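Local coordinates for protein RNase III inhibitor (Mycobacterium tuberculosis, PDB 5M3I) that is of unknown function but belongs to the macro domain family, a compact three-layer alpha/beta/alpha fold, at residues T24-N29 with L116-V121; D108-I113 with F146-D151; V28-C33 with P124-G129. All coordinates share one frame; numbering follows the deposited sequence.

Contact 1. Residues T24-N29 with L116-V121; sequences TEALVN and LNIASV
Glu25 lies along the backbone of Ile118-Ser120, where the strand 120-123 begins beside the strand 26-31, its parallel neighbour in the central mixed sheet of the macro domain. Its CB starts near Ser120, 3.4 Å from Ser120 O. With CG anti to the backbone N (chi1 -167°) and an extended chain beyond it, CD comes to lie beside Ala119 N at 3.7 Å. There OE2 accepts a weak hydrogen bond from Ala119 N at 3.3 Å and also touches the Ala119 methyl, while OE1 reaches Ile118 CA at 3.7 Å. The backbone end of the same residue is held more firmly: Glu25 N donates to Ser120 OG at 2.8 Å, with an angle of 158° at the hydrogen, and only weakly to Ser120 O. That carbonyl oxygen is chiefly taken by Ala26 N at 3.0 Å, which approaches tilted 20° from the carbonyl plane. Ala26 and Val121 form a parallel bridge, and Val121 CA sends a C-H to Ala26 O. On the face of the sheet that carries Ala26 and Val121, Ala26 CB rests on Ile118 CG2, and Val28 CG2 meets Val121 CG2 at 3.7 Å. On the opposite face, Leu27 packs against Phe45 of the helix 40-48. The start of the strand pair is thus fastened by side-chain and main-chain polar groups, Ser120 supplying two acceptors to consecutive amides while apolar groups gather on one face.

Contact 2. Residues D108-I113 with F146-D151; sequences DLIRVI and FQQLPD
Asp108 OD1 takes two bonds from one guanidinium, on the same helix whose Leu109, Ile110 and Ile113 meet Phe146, Gln148 and Leu149. Arg111 grips it side-on: NE reaches OD1 at 2.6 Å and NH2 reaches the same oxygen at 2.8 Å, with OD1 lying close to the plane of the guanidinium. The other carboxylate oxygen, OD2, accepts from Met70 N, and Arg111 NH1 makes a further salt bridge with Glu115. These charges make no contact with 146-151; the meeting itself is apolar. Ile113 CD1 touches the Phe146 ring at CE1, 3.9 Å away, and Leu109 CD2 approaches CZ at 4.1 Å; both methyls come to the ring obliquely. Leu149 spreads its two methyls between the isoleucines, CD1 lying 4.0 Å from Ile113 CG2 and CD2 lying 4.1 Å from Ile110 CG2. In Ile110, with CG1 beside the backbone N (chi1 -72°) and CD1 extended beyond it (chi2 166°), the tip reaches the Gln148 amide, 3.7 Å from NE2, the two side chains crossing at about a right angle. Leu149 N bonds to Phe146 O, in the turn that follows the helix 135-147. Just beyond 108-113, Arg114 NH2 of the same helix donates to Gln148 O. Phe146 and Ile113 both lie on Val121 of the strand 120-123, so they cover one face of the central sheet of the macro domain. The helix 99-115 therefore packs on the last turn of the helix 135-147 and the residues after it through dispersion contacts, while buried Asp108 is satisfied by Arg111 and Met70 N.

Contact 3. Residues V28-C33 with P124-G129; sequences VNTVNC and PPLGVG
Apolar contacts between side chains make up most of this meeting of Val28 and Thr30 with Pro124 and Leu126. Val28 turns CG1 to the loop, anti to its own backbone N (chi1 180°), and that methyl lies 4.1 Å from Leu126 CD2; its CB faces Pro124 CD at 3.8 Å. Thr30 brings its methyl rather than its hydroxyl: CG2 sits near Pro124 CG and comes within 3.3 Å of Leu126 CD2, tighter than usual for two carbons, so the exact spacing is doubtful. Between backbone and ring, Val28 O touches Pro124 CD at 3.2 Å. No hydrogen bond spans the two segments; the loop is shaped by its own. Val128 N bonds to Pro125 O at 3.0 Å, closing a type II turn in which Gly127 takes the positive phi (71°), and Pro125 also centres an inverse gamma turn. With Gly127 and Gly129, this probably corresponds to the glycine-containing loop bordering the macro domain pocket. Leaving strand 120-123 for the helix 135-147, it lies beside Val28 and Thr30 of strand 26-31. Leu126 reaches both Phe87 of the strand 83-88 and Leu142 of that helix, while Thr30 also leans on Ile41 of the helix 40-48.

Contacts 1 and 3 follow the same strand, 26-31, outward from its start, their centres about 16 Å apart. Contact 2 sits over the sheet, its centre about 10 Å from that of contact 1 and 18 Å from that of contact 3. All three converge on Val28, whose CG2 also touches Leu109 CD1 at 4.2 Å. Val121 CG1 packs 3.5 Å from Phe146 CE1. A probable hydrogen bond of 3.0 Å from Ile118 N back to Ile113 O belongs to the Schellman motif around Asn117 that closes the helix 99-115. Glycine-containing 124-129 probably borders the pocket of the fold, as the corresponding loop does in other macro domains.

Contact 1. Residues T24-N29 with L116-V121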
loop_
_atom_site.group_PDB
_atom_site.type_symbol
_atom_site.label_atom_id
_atom_site.label_comp_id
_atom_site.label_asym_id
_atom_site.label_seq_id
_atom_site.Cartn_x
_atom_site.Cartn_y
_atom_site.Cartn_z
ATOM N N THR A 24 -1.805 11.142 7.231
ATOM C CA THR A 24 -0.768 10.236 7.693
ATOM C C THR A 24 0.540 10.539 6.986
ATOM O O THR A 24 0.606 11.222 5.963
ATOM C CB THR A 24 -1.146 8.741 7.490
ATOM O OG1 THR A 24 -1.427 8.491 6.112
ATOM C CG2 THR A 24 -2.353 8.369 8.326
ATOM N N GLU A 25 1.592 10.024 7.561
ATOM C CA GLU A 25 2.936 10.230 7.041
ATOM C C GLU A 25 3.192 9.389 5.784
ATOM O O GLU A 25 3.928 9.815 4.899
ATOM C CB GLU A 25 3.894 9.860 8.160
ATOM C CG GLU A 25 5.311 10.278 7.937
ATOM C CD GLU A 25 6.176 10.089 9.186
ATOM O OE1 GLU A 25 7.373 9.745 9.021
ATOM O OE2 GLU A 25 5.656 10.290 10.303
ATOM N N ALA A 26 2.577 8.194 5.714
ATOM C CA ALA A 26 2.654 7.334 4.530
ATOM C C ALA A 26 1.267 6.910 4.054
ATOM O O ALA A 26 0.329 6.796 4.842
ATOM C CB ALA A 26 3.492 6.103 4.815
ATOM N N LEU A 27 1.159 6.697 2.748
ATOM C CA LEU A 27 -0.025 6.072 2.167
ATOM C C LEU A 27 0.404 4.814 1.475
ATOM O O LEU A 27 1.421 4.827 0.789
ATOM C CB LEU A 27 -0.656 6.998 1.144
ATOM C CG LEU A 27 -0.999 8.412 1.588
ATOM C CD1 LEU A 27 -1.537 9.180 0.392
ATOM C CD2 LEU A 27 -2.032 8.378 2.688
ATOM N N VAL A 28 -0.368 3.739 1.633
ATOM C CA VAL A 28 -0.165 2.516 0.866
ATOM C C VAL A 28 -1.078 2.428 -0.376
ATOM O O VAL A 28 -2.280 2.687 -0.327
ATOM C CB VAL A 28 -0.382 1.292 1.722
ATOM C CG1 VAL A 28 -0.171 0.021 0.900
ATOM C CG2 VAL A 28 0.535 1.314 2.931
ATOM N N ASN A 29 -0.463 2.113 -1.501
ATOM C CA ASN A 29 -1.122 1.901 -2.766
ATOM C C ASN A 29 -0.988 0.395 -3.112
ATOM O O ASN A 29 -0.063 -0.255 -2.647
ATOM C CB ASN A 29 -0.430 2.768 -3.813
ATOM C CG ASN A 29 -1.087 2.715 -5.183
ATOM O OD1 ASN A 29 -2.246 2.342 -5.327
ATOM N ND2 ASN A 29 -0.318 3.059 -6.205
ATOM N N LEU A 116 12.257 3.418 7.820
ATOM C CA LEU A 116 12.035 4.840 7.547
ATOM C C LEU A 116 11.464 5.627 8.740
ATOM O O LEU A 116 11.230 6.844 8.645
ATOM C CB LEU A 116 11.141 4.981 6.339
ATOM C CG LEU A 116 11.752 4.422 5.056
ATOM C CD1 LEU A 116 10.753 4.504 3.927
ATOM C CD2 LEU A 116 13.015 5.187 4.677
ATOM N N ASN A 117 11.295 4.952 9.875
ATOM C CA ASN A 117 10.727 5.570 11.055
ATOM C C ASN A 117 9.392 6.268 10.809
ATOM O O ASN A 117 9.121 7.366 11.329
ATOM C CB ASN A 117 11.784 6.552 11.686
ATOM C CG ASN A 117 11.801 6.464 13.202
ATOM O OD1 ASN A 117 11.382 5.467 13.802
ATOM N ND2 ASN A 117 12.290 7.513 13.832
ATOM N N ILE A 118 8.522 5.605 10.040
ATOM C CA ILE A 118 7.214 6.155 9.729
ATOM C C ILE A 118 6.351 6.068 11.001
ATOM O O ILE A 118 6.302 5.033 11.652
ATOM C CB ILE A 118 6.619 5.433 8.502
ATOM C CG1 ILE A 118 7.378 5.890 7.253
ATOM C CG2 ILE A 118 5.125 5.708 8.350
ATOM C CD1 ILE A 118 7.222 4.957 6.067
ATOM N N ALA A 119 5.757 7.190 11.392
ATOM C CA ALA A 119 4.882 7.289 12.591
ATOM C C ALA A 119 3.407 6.903 12.312
ATOM O O ALA A 119 2.683 6.553 13.228
ATOM C CB ALA A 119 4.903 8.707 13.104
ATOM N N SER A 120 2.980 7.012 11.055
ATOM C CA SER A 120 1.607 6.792 10.731
ATOM C C SER A 120 1.477 6.364 9.271
ATOM O O SER A 120 2.187 6.884 8.410
ATOM C CB SER A 120 0.764 8.056 11.041
ATOM O OG SER A 120 0.981 9.062 10.085
ATOM N N VAL A 121 0.525 5.468 9.025
ATOM C CA VAL A 121 0.259 4.971 7.684
ATOM C C VAL A 121 -1.244 4.684 7.461
ATOM O O VAL A 121 -1.957 4.306 8.389
ATOM C CB VAL A 121 1.142 3.757 7.429
ATOM C CG1 VAL A 121 0.805 2.682 8.385
ATOM C CG2 VAL A 121 0.975 3.260 6.017
#

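Contact 2. Residues D108-I113 with F146-D151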
loop_
_atom_site.group_PDB
_atom_site.type_symbol
_atom_site.label_atom_id
_atom_site.label_comp_id
_atom_site.label_asym_id
_atom_site.label_seq_id
_atom_site.Cartn_x
_atom_site.Cartn_y
_atom_site.Cartn_z
ATOM N N ASP A 108 7.507 -7.096 4.375
ATOM C CA ASP A 108 8.349 -6.000 3.950
ATOM C C ASP A 108 7.732 -4.655 4.301
ATOM O O ASP A 108 8.459 -3.671 4.479
ATOM C CB ASP A 108 8.667 -6.080 2.486
ATOM C CG ASP A 108 9.865 -5.247 2.108
ATOM O OD1 ASP A 108 10.956 -5.479 2.658
ATOM O OD2 ASP A 108 9.769 -4.382 1.215
ATOM N N LEU A 109 6.409 -4.574 4.354
ATOM C CA LEU A 109 5.777 -3.335 4.768
ATOM C C LEU A 109 6.222 -2.964 6.198
ATOM O O LEU A 109 6.503 -1.796 6.445
ATOM C CB LEU A 109 4.254 -3.428 4.743
ATOM C CG LEU A 109 3.514 -2.162 5.216
ATOM C CD1 LEU A 109 3.825 -0.948 4.348
ATOM C CD2 LEU A 109 2.006 -2.417 5.219
ATOM N N ILE A 110 6.252 -3.943 7.106
ATOM C CA ILE A 110 6.675 -3.700 8.463
ATOM C C ILE A 110 8.135 -3.248 8.474
ATOM O O ILE A 110 8.496 -2.303 9.165
ATOM C CB ILE A 110 6.567 -4.983 9.294
ATOM C CG1 ILE A 110 5.097 -5.309 9.569
ATOM C CG2 ILE A 110 7.347 -4.880 10.589
ATOM C CD1 ILE A 110 4.913 -6.724 10.086
ATOM N N ARG A 111 8.963 -3.953 7.735
ATOM C CA ARG A 111 10.373 -3.633 7.662
ATOM C C ARG A 111 10.576 -2.194 7.170
ATOM O O ARG A 111 11.359 -1.471 7.695
ATOM C CB ARG A 111 11.089 -4.609 6.726
ATOM C CG ARG A 111 12.604 -4.414 6.690
ATOM C CD ARG A 111 13.286 -5.241 5.605
ATOM N NE ARG A 111 12.896 -4.794 4.261
ATOM C CZ ARG A 111 13.282 -3.658 3.660
ATOM N NH1 ARG A 111 14.101 -2.805 4.255
ATOM N NH2 ARG A 111 12.838 -3.378 2.439
ATOM N N VAL A 112 9.824 -1.782 6.171
ATOM C CA VAL A 112 9.996 -0.463 5.599
ATOM C C VAL A 112 9.558 0.646 6.580
ATOM O O VAL A 112 10.149 1.735 6.615
ATOM C CB VAL A 112 9.251 -0.404 4.244
ATOM C CG1 VAL A 112 8.984 1.009 3.773
ATOM C CG2 VAL A 112 10.041 -1.183 3.204
ATOM N N ILE A 113 8.464 0.405 7.297
ATOM C CA ILE A 113 7.964 1.375 8.253
ATOM C C ILE A 113 9.005 1.583 9.347
ATOM O O ILE A 113 9.167 2.700 9.813
ATOM C CB ILE A 113 6.566 0.967 8.802
ATOM C CG1 ILE A 113 5.496 1.237 7.730
ATOM C CG2 ILE A 113 6.216 1.726 10.074
ATOM C CD1 ILE A 113 4.212 0.481 7.906
ATOM N N PHE A 146 0.245 -4.907 12.118
ATOM C CA PHE A 146 0.401 -3.623 12.826
ATOM C C PHE A 146 0.476 -3.746 14.331
ATOM O O PHE A 146 0.997 -2.844 14.975
ATOM C CB PHE A 146 -0.687 -2.595 12.409
ATOM C CG PHE A 146 -0.397 -1.977 11.092
ATOM C CD1 PHE A 146 0.609 -1.051 10.987
ATOM C CD2 PHE A 146 -1.021 -2.416 9.955
ATOM C CE1 PHE A 146 0.952 -0.505 9.768
ATOM C CE2 PHE A 146 -0.670 -1.920 8.719
ATOM C CZ PHE A 146 0.327 -0.959 8.620
ATOM N N GLN A 147 0.026 -4.858 14.895
ATOM C CA GLN A 147 0.338 -5.122 16.277
ATOM C C GLN A 147 1.849 -5.313 16.549
ATOM O O GLN A 147 2.267 -5.195 17.700
ATOM C CB GLN A 147 -0.445 -6.319 16.762
ATOM C CG GLN A 147 -1.890 -5.921 16.945
ATOM C CD GLN A 147 -2.755 -7.086 17.273
ATOM O OE1 GLN A 147 -2.401 -8.203 17.014
ATOM N NE2 GLN A 147 -3.911 -6.820 17.836
ATOM N N GLN A 148 2.646 -5.607 15.517
ATOM C CA GLN A 148 4.094 -5.602 15.661
ATOM C C GLN A 148 4.710 -4.202 15.585
ATOM O O GLN A 148 5.902 -4.055 15.783
ATOM C CB GLN A 148 4.758 -6.475 14.603
ATOM C CG GLN A 148 4.247 -7.910 14.496
ATOM C CD GLN A 148 5.129 -8.771 13.638
ATOM O OE1 GLN A 148 6.348 -8.917 13.887
ATOM N NE2 GLN A 148 4.518 -9.413 12.662
ATOM N N LEU A 149 3.894 -3.172 15.358
ATOM C CA LEU A 149 4.376 -1.803 15.338
ATOM C C LEU A 149 3.570 -0.982 16.333
ATOM O O LEU A 149 2.811 -0.104 15.937
ATOM C CB LEU A 149 4.233 -1.244 13.950
ATOM C CG LEU A 149 5.010 -1.976 12.849
ATOM C CD1 LEU A 149 4.495 -1.532 11.517
ATOM C CD2 LEU A 149 6.491 -1.706 12.974
ATOM N N PRO A 150 3.754 -1.257 17.639
ATOM C CA PRO A 150 2.915 -0.628 18.671
ATOM C C PRO A 150 3.025 0.895 18.776
ATOM O O PRO A 150 2.125 1.500 19.351
ATOM C CB PRO A 150 3.401 -1.274 19.971
ATOM C CG PRO A 150 4.801 -1.718 19.686
ATOM C CD PRO A 150 4.810 -2.108 18.226
ATOM N N ASP A 151 4.056 1.521 18.210
ATOM C CA ASP A 151 4.139 3.002 18.180
ATOM C C ASP A 151 3.721 3.659 16.847
ATOM O O ASP A 151 3.945 4.866 16.646
ATOM C CB ASP A 151 5.558 3.445 18.547
ATOM C CG ASP A 151 5.963 2.988 19.943
ATOM O OD1 ASP A 151 5.173 3.179 20.924
ATOM O OD2 ASP A 151 7.085 2.435 20.064
#

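Contact 3. Residues V28-C33 with P124-G129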
loop_
_atom_site.group_PDB
_atom_site.type_symbol
_atom_site.label_atom_id
_atom_site.label_comp_id
_atom_site.label_asym_id
_atom_site.label_seq_id
_atom_site.Cartn_x
_atom_site.Cartn_y
_atom_site.Cartn_z
ATOM N N VAL A 28 -0.368 3.739 1.633
ATOM C CA VAL A 28 -0.165 2.516 0.866
ATOM C C VAL A 28 -1.078 2.428 -0.376
ATOM O O VAL A 28 -2.280 2.687 -0.327
ATOM C CB VAL A 28 -0.382 1.292 1.722
ATOM C CG1 VAL A 28 -0.171 0.021 0.900
ATOM C CG2 VAL A 28 0.535 1.314 2.931
ATOM N N ASN A 29 -0.463 2.113 -1.501
ATOM C CA ASN A 29 -1.122 1.901 -2.766
ATOM C C ASN A 29 -0.988 0.395 -3.112
ATOM O O ASN A 29 -0.063 -0.255 -2.647
ATOM C CB ASN A 29 -0.430 2.768 -3.813
ATOM C CG ASN A 29 -1.087 2.715 -5.183
ATOM O OD1 ASN A 29 -2.246 2.342 -5.327
ATOM N ND2 ASN A 29 -0.318 3.059 -6.205
ATOM N N THR A 30 -1.953 -0.158 -3.845
ATOM C CA THR A 30 -1.929 -1.561 -4.268
ATOM C C THR A 30 -1.611 -1.572 -5.738
ATOM O O THR A 30 -2.300 -0.895 -6.524
ATOM C CB THR A 30 -3.282 -2.280 -4.054
ATOM O OG1 THR A 30 -4.365 -1.484 -4.535
ATOM C CG2 THR A 30 -3.501 -2.490 -2.574
ATOM N N VAL A 31 -0.584 -2.326 -6.110
ATOM C CA VAL A 31 -0.099 -2.330 -7.483
ATOM C C VAL A 31 0.150 -3.728 -8.016
ATOM O O VAL A 31 0.229 -4.706 -7.262
ATOM C CB VAL A 31 1.225 -1.541 -7.644
ATOM C CG1 VAL A 31 1.021 -0.108 -7.241
ATOM C CG2 VAL A 31 2.369 -2.158 -6.852
ATOM N N ASN A 32 0.233 -3.779 -9.347
ATOM C CA ASN A 32 0.732 -4.904 -10.077
ATOM C C ASN A 32 2.214 -4.667 -10.428
ATOM O O ASN A 32 2.716 -3.558 -10.235
ATOM C CB ASN A 32 -0.095 -5.140 -11.359
ATOM C CG ASN A 32 -0.087 -3.966 -12.306
ATOM O OD1 ASN A 32 0.948 -3.607 -12.901
ATOM N ND2 ASN A 32 -1.265 -3.328 -12.457
ATOM N N CYS A 33 2.869 -5.717 -10.936
ATOM C CA CYS A 33 4.291 -5.695 -11.276
ATOM C C CYS A 33 4.611 -5.358 -12.752
ATOM O O CYS A 33 5.757 -5.444 -13.149
ATOM C CB CYS A 33 4.957 -7.040 -10.904
ATOM S SG CYS A 33 4.847 -7.489 -9.139
ATOM N N PRO A 124 -5.230 0.613 2.379
ATOM C CA PRO A 124 -6.458 0.221 1.713
ATOM C C PRO A 124 -6.718 -1.250 1.882
ATOM O O PRO A 124 -5.875 -1.955 2.418
ATOM C CB PRO A 124 -6.168 0.516 0.245
ATOM C CG PRO A 124 -4.713 0.272 0.135
ATOM C CD PRO A 124 -4.115 0.724 1.426
ATOM N N PRO A 125 -7.866 -1.730 1.418
ATOM C CA PRO A 125 -8.176 -3.141 1.597
ATOM C C PRO A 125 -7.449 -4.001 0.550
ATOM O O PRO A 125 -8.002 -4.350 -0.490
ATOM C CB PRO A 125 -9.712 -3.192 1.463
ATOM C CG PRO A 125 -10.117 -1.942 0.785
ATOM C CD PRO A 125 -8.995 -0.951 0.864
ATOM N N LEU A 126 -6.230 -4.389 0.878
ATOM C CA LEU A 126 -5.285 -4.946 -0.059
ATOM C C LEU A 126 -5.823 -6.192 -0.771
ATOM O O LEU A 126 -6.153 -7.177 -0.131
ATOM C CB LEU A 126 -4.003 -5.339 0.670
ATOM C CG LEU A 126 -3.240 -4.322 1.478
ATOM C CD1 LEU A 126 -2.077 -5.009 2.166
ATOM C CD2 LEU A 126 -2.723 -3.211 0.572
ATOM N N GLY A 127 -5.895 -6.125 -2.095
ATOM C CA GLY A 127 -6.333 -7.238 -2.882
ATOM C C GLY A 127 -7.821 -7.600 -2.817
ATOM O O GLY A 127 -8.218 -8.621 -3.371
ATOM N N VAL A 128 -8.648 -6.759 -2.202
ATOM C CA VAL A 128 -10.090 -7.006 -2.122
ATOM C C VAL A 128 -10.805 -6.302 -3.281
ATOM O O VAL A 128 -10.535 -5.144 -3.565
ATOM C CB VAL A 128 -10.645 -6.530 -0.758
ATOM C CG1 VAL A 128 -12.147 -6.789 -0.652
ATOM C CG2 VAL A 128 -9.914 -7.236 0.364
ATOM N N GLY A 129 -11.748 -6.983 -3.917
ATOM C CA GLY A 129 -12.498 -6.400 -5.047
ATOM C C GLY A 129 -11.752 -6.668 -6.340
ATOM O O GLY A 129 -11.912 -7.742 -6.917
#